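Local atomic coordinates of putative alpha KG dependent 2,4-D dioxygenase (Burkholderia xenovorans, PDB entry 5J92), a protein that probably acts as an iron(II)- and 2-oxoglutarate-dependent dioxygenase of the TauD/TfdA family. Residues 151-163 against 211-223. Numbering follows the deposited sequence.
Sequences FADMRAAYDKLPD and ISGRKSLYLSSHA
Arg214 folds back against the first turn of helix 154-159, its chain bent at chi2 and chi3, bringing the guanidinium over Arg155 and beside Asp159. Its NH2 forms a 2.8 Å salt bridge with Asp159 OD2 on the syn side, the planes nearly coplanar, while Arg155 CB lies over one guanidinium face. With the two guanidinium planes 25° apart, Arg214 NH1 lies over one face of the Arg155 group, displaced toward its rim. The carboxylates should offset these like charges: Asp153 holds Arg155 side-on, OD1 taking NE and OD2 taking NH2, and one water links Asp153 OD2 to Arg214 NH2. Asp153 OD1 also caps the helix, accepting Ala156 N from the opposite face.

The strand crosses the helix at 96°. Leu217 N donates to Met154 O (3.2 Å) from above the carbonyl plane, and Tyr158 N reaches the same oxygen from the other face. A chi1 of 177° swings the Tyr158 ring away from its own backbone N to cross the Lys215 chain at a slant, Lys215 CB 3.5 Å from Tyr158 CE2; Glu170 binds both polar ends. Leu217 CD2 sits at the ring edge, and its CD1 meets Leu161 CD1 tip to tip at 4.1 Å. Met154 SD packs on Leu219 CD1 at 3.8 Å, both residues also touching Ala245 of helix 231-245.

Leu219 and Met154 lie about 9 Å, side chain to side chain, from iron ligands His122 and His271 respectively. This N-capped helix across an edge strand belongs to the double-stranded beta-helix (cupin-type) fold of the TauD/TfdA family.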
loop_
_atom_site.group_PDB
_atom_site.type_symbol
_atom_site.label_atom_id
_atom_site.label_comp_id
_atom_site.label_asym_id
_atom_site.label_seq_id
_atom_site.Cartn_x
_atom_site.Cartn_y
_atom_site.Cartn_z
ATOM N N PHE A 151 6.687 8.717 9.991
ATOM C CA PHE A 151 5.583 8.824 10.935
ATOM C C PHE A 151 4.371 9.370 10.205
ATOM O O PHE A 151 4.465 10.395 9.523
ATOM C CB PHE A 151 5.945 9.723 12.128
ATOM C CG PHE A 151 7.120 9.226 12.916
ATOM C CD1 PHE A 151 6.935 8.307 13.939
ATOM C CD2 PHE A 151 8.415 9.654 12.614
ATOM C CE1 PHE A 151 8.017 7.827 14.672
ATOM C CE2 PHE A 151 9.504 9.184 13.336
ATOM C CZ PHE A 151 9.303 8.264 14.371
ATOM N N ALA A 152 3.237 8.695 10.361
ATOM C CA ALA A 152 1.995 9.087 9.713
ATOM C C ALA A 152 1.000 9.552 10.765
ATOM O O ALA A 152 0.712 8.822 11.724
ATOM C CB ALA A 152 1.426 7.938 8.883
ATOM N N ASP A 153 0.481 10.764 10.584
ATOM C CA ASP A 153 -0.391 11.396 11.578
ATOM C C ASP A 153 -1.821 10.872 11.432
ATOM O O ASP A 153 -2.523 11.229 10.479
ATOM C CB ASP A 153 -0.338 12.911 11.416
ATOM C CG ASP A 153 -1.050 13.658 12.556
ATOM O OD1 ASP A 153 -1.910 13.054 13.249
ATOM O OD2 ASP A 153 -0.736 14.862 12.737
ATOM N N MET A 154 -2.254 10.021 12.369
ATOM C CA MET A 154 -3.609 9.472 12.333
ATOM C C MET A 154 -4.682 10.484 12.743
ATOM O O MET A 154 -5.872 10.248 12.474
ATOM C CB MET A 154 -3.709 8.241 13.243
ATOM C CG MET A 154 -2.813 7.071 12.829
ATOM S SD MET A 154 -3.172 6.476 11.166
ATOM C CE MET A 154 -1.892 7.265 10.238
ATOM N N ARG A 155 -4.302 11.561 13.440
ATOM C CA ARG A 155 -5.255 12.635 13.732
ATOM C C ARG A 155 -5.564 13.425 12.466
ATOM O O ARG A 155 -6.733 13.669 12.139
ATOM C CB ARG A 155 -4.690 13.574 14.805
ATOM C CG ARG A 155 -3.975 12.879 15.950
ATOM C CD ARG A 155 -3.095 13.854 16.715
ATOM N NE ARG A 155 -2.087 14.462 15.830
ATOM C CZ ARG A 155 -1.258 15.444 16.180
ATOM N NH1 ARG A 155 -1.293 15.951 17.414
ATOM N NH2 ARG A 155 -0.376 15.913 15.293
ATOM N N ALA A 156 -4.510 13.846 11.753
ATOM C CA ALA A 156 -4.686 14.564 10.501
ATOM C C ALA A 156 -5.450 13.716 9.494
ATOM O O ALA A 156 -6.316 14.222 8.771
ATOM C CB ALA A 156 -3.316 14.968 9.933
ATOM N N ALA A 157 -5.146 12.417 9.438
ATOM C CA ALA A 157 -5.860 11.541 8.519
ATOM C C ALA A 157 -7.337 11.471 8.877
ATOM O O ALA A 157 -8.201 11.510 7.994
ATOM C CB ALA A 157 -5.238 10.143 8.530
ATOM N N TYR A 158 -7.646 11.348 10.167
ATOM C CA TYR A 158 -9.050 11.350 10.572
ATOM C C TYR A 158 -9.714 12.666 10.187
ATOM O O TYR A 158 -10.822 12.675 9.638
ATOM C CB TYR A 158 -9.186 11.092 12.074
ATOM C CG TYR A 158 -10.620 11.163 12.534
ATOM C CD1 TYR A 158 -11.454 10.068 12.421
ATOM C CD2 TYR A 158 -11.144 12.338 13.053
ATOM C CE1 TYR A 158 -12.773 10.128 12.818
ATOM C CE2 TYR A 158 -12.458 12.411 13.461
ATOM C CZ TYR A 158 -13.266 11.297 13.342
ATOM O OH TYR A 158 -14.578 11.366 13.730
ATOM N N ASP A 159 -9.033 13.788 10.454
ATOM C CA ASP A 159 -9.613 15.106 10.197
ATOM C C ASP A 159 -9.949 15.294 8.727
ATOM O O ASP A 159 -10.930 15.969 8.387
ATOM C CB ASP A 159 -8.662 16.214 10.647
ATOM C CG ASP A 159 -8.496 16.275 12.146
ATOM O OD1 ASP A 159 -9.326 15.667 12.869
ATOM O OD2 ASP A 159 -7.535 16.940 12.606
ATOM N N LYS A 160 -9.139 14.728 7.840
ATOM C CA LYS A 160 -9.276 15.001 6.420
ATOM C C LYS A 160 -10.090 13.935 5.686
ATOM O O LYS A 160 -10.219 14.014 4.466
ATOM C CB LYS A 160 -7.883 15.139 5.787
ATOM C CG LYS A 160 -7.125 16.400 6.194
ATOM C CD LYS A 160 -7.890 17.691 5.958
ATOM C CE LYS A 160 -7.013 18.929 6.226
ATOM N NZ LYS A 160 -6.550 19.106 7.640
ATOM N N LEU A 161 -10.656 12.953 6.391
ATOM C CA LEU A 161 -11.394 11.888 5.716
ATOM C C LEU A 161 -12.550 12.457 4.892
ATOM O O LEU A 161 -13.205 13.421 5.316
ATOM C CB LEU A 161 -11.950 10.875 6.722
ATOM C CG LEU A 161 -11.043 9.793 7.294
ATOM C CD1 LEU A 161 -11.816 9.003 8.376
ATOM C CD2 LEU A 161 -10.579 8.839 6.183
ATOM N N PRO A 162 -12.800 11.913 3.698
ATOM C CA PRO A 162 -14.037 12.232 2.980
ATOM C C PRO A 162 -15.232 11.929 3.864
ATOM O O PRO A 162 -15.200 11.012 4.688
ATOM C CB PRO A 162 -14.012 11.293 1.769
ATOM C CG PRO A 162 -12.668 10.714 1.701
ATOM C CD PRO A 162 -11.858 11.125 2.893
ATOM N N ASP A 163 -16.310 12.681 3.645
ATOM C CA ASP A 163 -17.456 12.613 4.547
ATOM C C ASP A 163 -18.007 11.194 4.673
ATOM O O ASP A 163 -18.385 10.765 5.771
ATOM C CB ASP A 163 -18.552 13.560 4.073
ATOM C CG ASP A 163 -19.773 13.503 4.960
ATOM O OD1 ASP A 163 -19.757 14.171 6.019
ATOM O OD2 ASP A 163 -20.736 12.772 4.618
ATOM N N ILE A 211 -4.543 13.624 26.172
ATOM C CA ILE A 211 -3.893 14.913 26.424
ATOM C C ILE A 211 -4.516 16.015 25.585
ATOM O O ILE A 211 -4.871 17.076 26.102
ATOM C CB ILE A 211 -2.372 14.810 26.157
ATOM C CG1 ILE A 211 -1.715 13.795 27.090
ATOM C CG2 ILE A 211 -1.687 16.193 26.283
ATOM C CD1 ILE A 211 -0.234 13.556 26.781
ATOM N N SER A 212 -4.649 15.789 24.277
ATOM C CA SER A 212 -5.068 16.837 23.353
ATOM C C SER A 212 -6.548 16.808 23.005
ATOM O O SER A 212 -7.039 17.777 22.418
ATOM C CB SER A 212 -4.281 16.741 22.044
ATOM O OG SER A 212 -4.605 15.534 21.391
ATOM N N GLY A 213 -7.255 15.711 23.300
ATOM C CA GLY A 213 -8.618 15.542 22.836
ATOM C C GLY A 213 -8.771 15.225 21.360
ATOM O O GLY A 213 -9.911 15.100 20.888
ATOM N N ARG A 214 -7.671 15.088 20.617
ATOM C CA ARG A 214 -7.752 14.851 19.178
ATOM C C ARG A 214 -8.305 13.469 18.854
ATOM O O ARG A 214 -7.895 12.466 19.446
ATOM C CB ARG A 214 -6.375 14.988 18.534
ATOM C CG ARG A 214 -5.761 16.399 18.584
ATOM C CD ARG A 214 -6.432 17.389 17.618
ATOM N NE ARG A 214 -6.296 17.020 16.208
ATOM C CZ ARG A 214 -5.199 17.203 15.474
ATOM N NH1 ARG A 214 -4.103 17.728 16.016
ATOM N NH2 ARG A 214 -5.190 16.840 14.195
ATOM N N LYS A 215 -9.203 13.411 17.868
ATOM C CA LYS A 215 -9.631 12.137 17.325
ATOM C C LYS A 215 -8.633 11.642 16.288
ATOM O O LYS A 215 -7.987 12.432 15.590
ATOM C CB LYS A 215 -11.017 12.243 16.692
ATOM C CG LYS A 215 -12.184 12.377 17.686
ATOM C CD LYS A 215 -13.454 12.029 16.939
ATOM C CE LYS A 215 -14.652 11.807 17.817
ATOM N NZ LYS A 215 -15.800 11.466 16.920
ATOM N N SER A 216 -8.517 10.318 16.184
ATOM C CA SER A 216 -7.545 9.724 15.272
ATOM C C SER A 216 -7.972 8.308 14.915
ATOM O O SER A 216 -8.755 7.675 15.630
ATOM C CB SER A 216 -6.131 9.714 15.884
ATOM O OG SER A 216 -6.048 8.799 16.977
ATOM N N LEU A 217 -7.424 7.809 13.808
ATOM C CA LEU A 217 -7.663 6.444 13.357
ATOM C C LEU A 217 -6.647 5.482 13.977
ATOM O O LEU A 217 -5.439 5.730 13.941
ATOM C CB LEU A 217 -7.585 6.359 11.822
ATOM C CG LEU A 217 -8.655 7.106 11.019
ATOM C CD1 LEU A 217 -8.353 7.151 9.505
ATOM C CD2 LEU A 217 -10.016 6.456 11.284
ATOM N N TYR A 218 -7.134 4.369 14.532
ATOM C CA TYR A 218 -6.244 3.355 15.090
ATOM C C TYR A 218 -5.847 2.363 13.993
ATOM O O TYR A 218 -6.165 1.175 14.035
ATOM C CB TYR A 218 -6.905 2.637 16.263
ATOM C CG TYR A 218 -5.923 1.981 17.200
ATOM C CD1 TYR A 218 -4.573 1.915 16.887
ATOM C CD2 TYR A 218 -6.340 1.450 18.416
ATOM C CE1 TYR A 218 -3.660 1.343 17.750
ATOM C CE2 TYR A 218 -5.433 0.873 19.292
ATOM C CZ TYR A 218 -4.097 0.823 18.956
ATOM O OH TYR A 218 -3.181 0.249 19.817
ATOM N N LEU A 219 -5.067 2.857 13.037
ATOM C CA LEU A 219 -4.592 2.001 11.963
ATOM C C LEU A 219 -3.304 1.302 12.383
ATOM O O LEU A 219 -2.541 1.811 13.206
ATOM C CB LEU A 219 -4.353 2.810 10.685
ATOM C CG LEU A 219 -5.581 3.577 10.154
ATOM C CD1 LEU A 219 -5.258 4.252 8.825
ATOM C CD2 LEU A 219 -6.781 2.651 10.017
ATOM N N SER A 220 -3.083 0.115 11.823
ATOM C CA SER A 220 -1.856 -0.621 12.079
ATOM C C SER A 220 -1.841 -1.825 11.163
ATOM O O SER A 220 -2.893 -2.403 10.873
ATOM C CB SER A 220 -1.762 -1.077 13.551
ATOM O OG SER A 220 -0.513 -1.673 13.816
ATOM N N SER A 221 -0.641 -2.229 10.742
ATOM C CA SER A 221 -0.543 -3.486 10.011
ATOM C C SER A 221 -1.109 -4.648 10.821
ATOM O O SER A 221 -1.433 -5.691 10.245
ATOM C CB SER A 221 0.910 -3.779 9.647
ATOM O OG SER A 221 1.655 -4.029 10.829
ATOM N N HIS A 222 -1.194 -4.503 12.151
ATOM C CA HIS A 222 -1.729 -5.556 13.004
ATOM C C HIS A 222 -3.236 -5.705 12.879
ATOM O O HIS A 222 -3.758 -6.768 13.218
ATOM C CB HIS A 222 -1.354 -5.289 14.466
ATOM C CG HIS A 222 0.108 -5.033 14.670
ATOM N ND1 HIS A 222 0.586 -3.929 15.340
ATOM C CD2 HIS A 222 1.199 -5.746 14.294
ATOM C CE1 HIS A 222 1.907 -3.969 15.370
ATOM N NE2 HIS A 222 2.305 -5.058 14.737
ATOM N N ALA A 223 -3.936 -4.663 12.433
ATOM C CA ALA A 223 -5.381 -4.692 12.281
ATOM C C ALA A 223 -5.751 -5.490 11.036
ATOM O O ALA A 223 -5.233 -5.230 9.950
ATOM C CB ALA A 223 -5.941 -3.266 12.176
HETATM O O HOH W 1 -2.580 16.873 12.854
HETATM O O HOH W 2 -2.347 14.651 20.110
HETATM O O HOH W 3 -8.319 15.113 15.334
#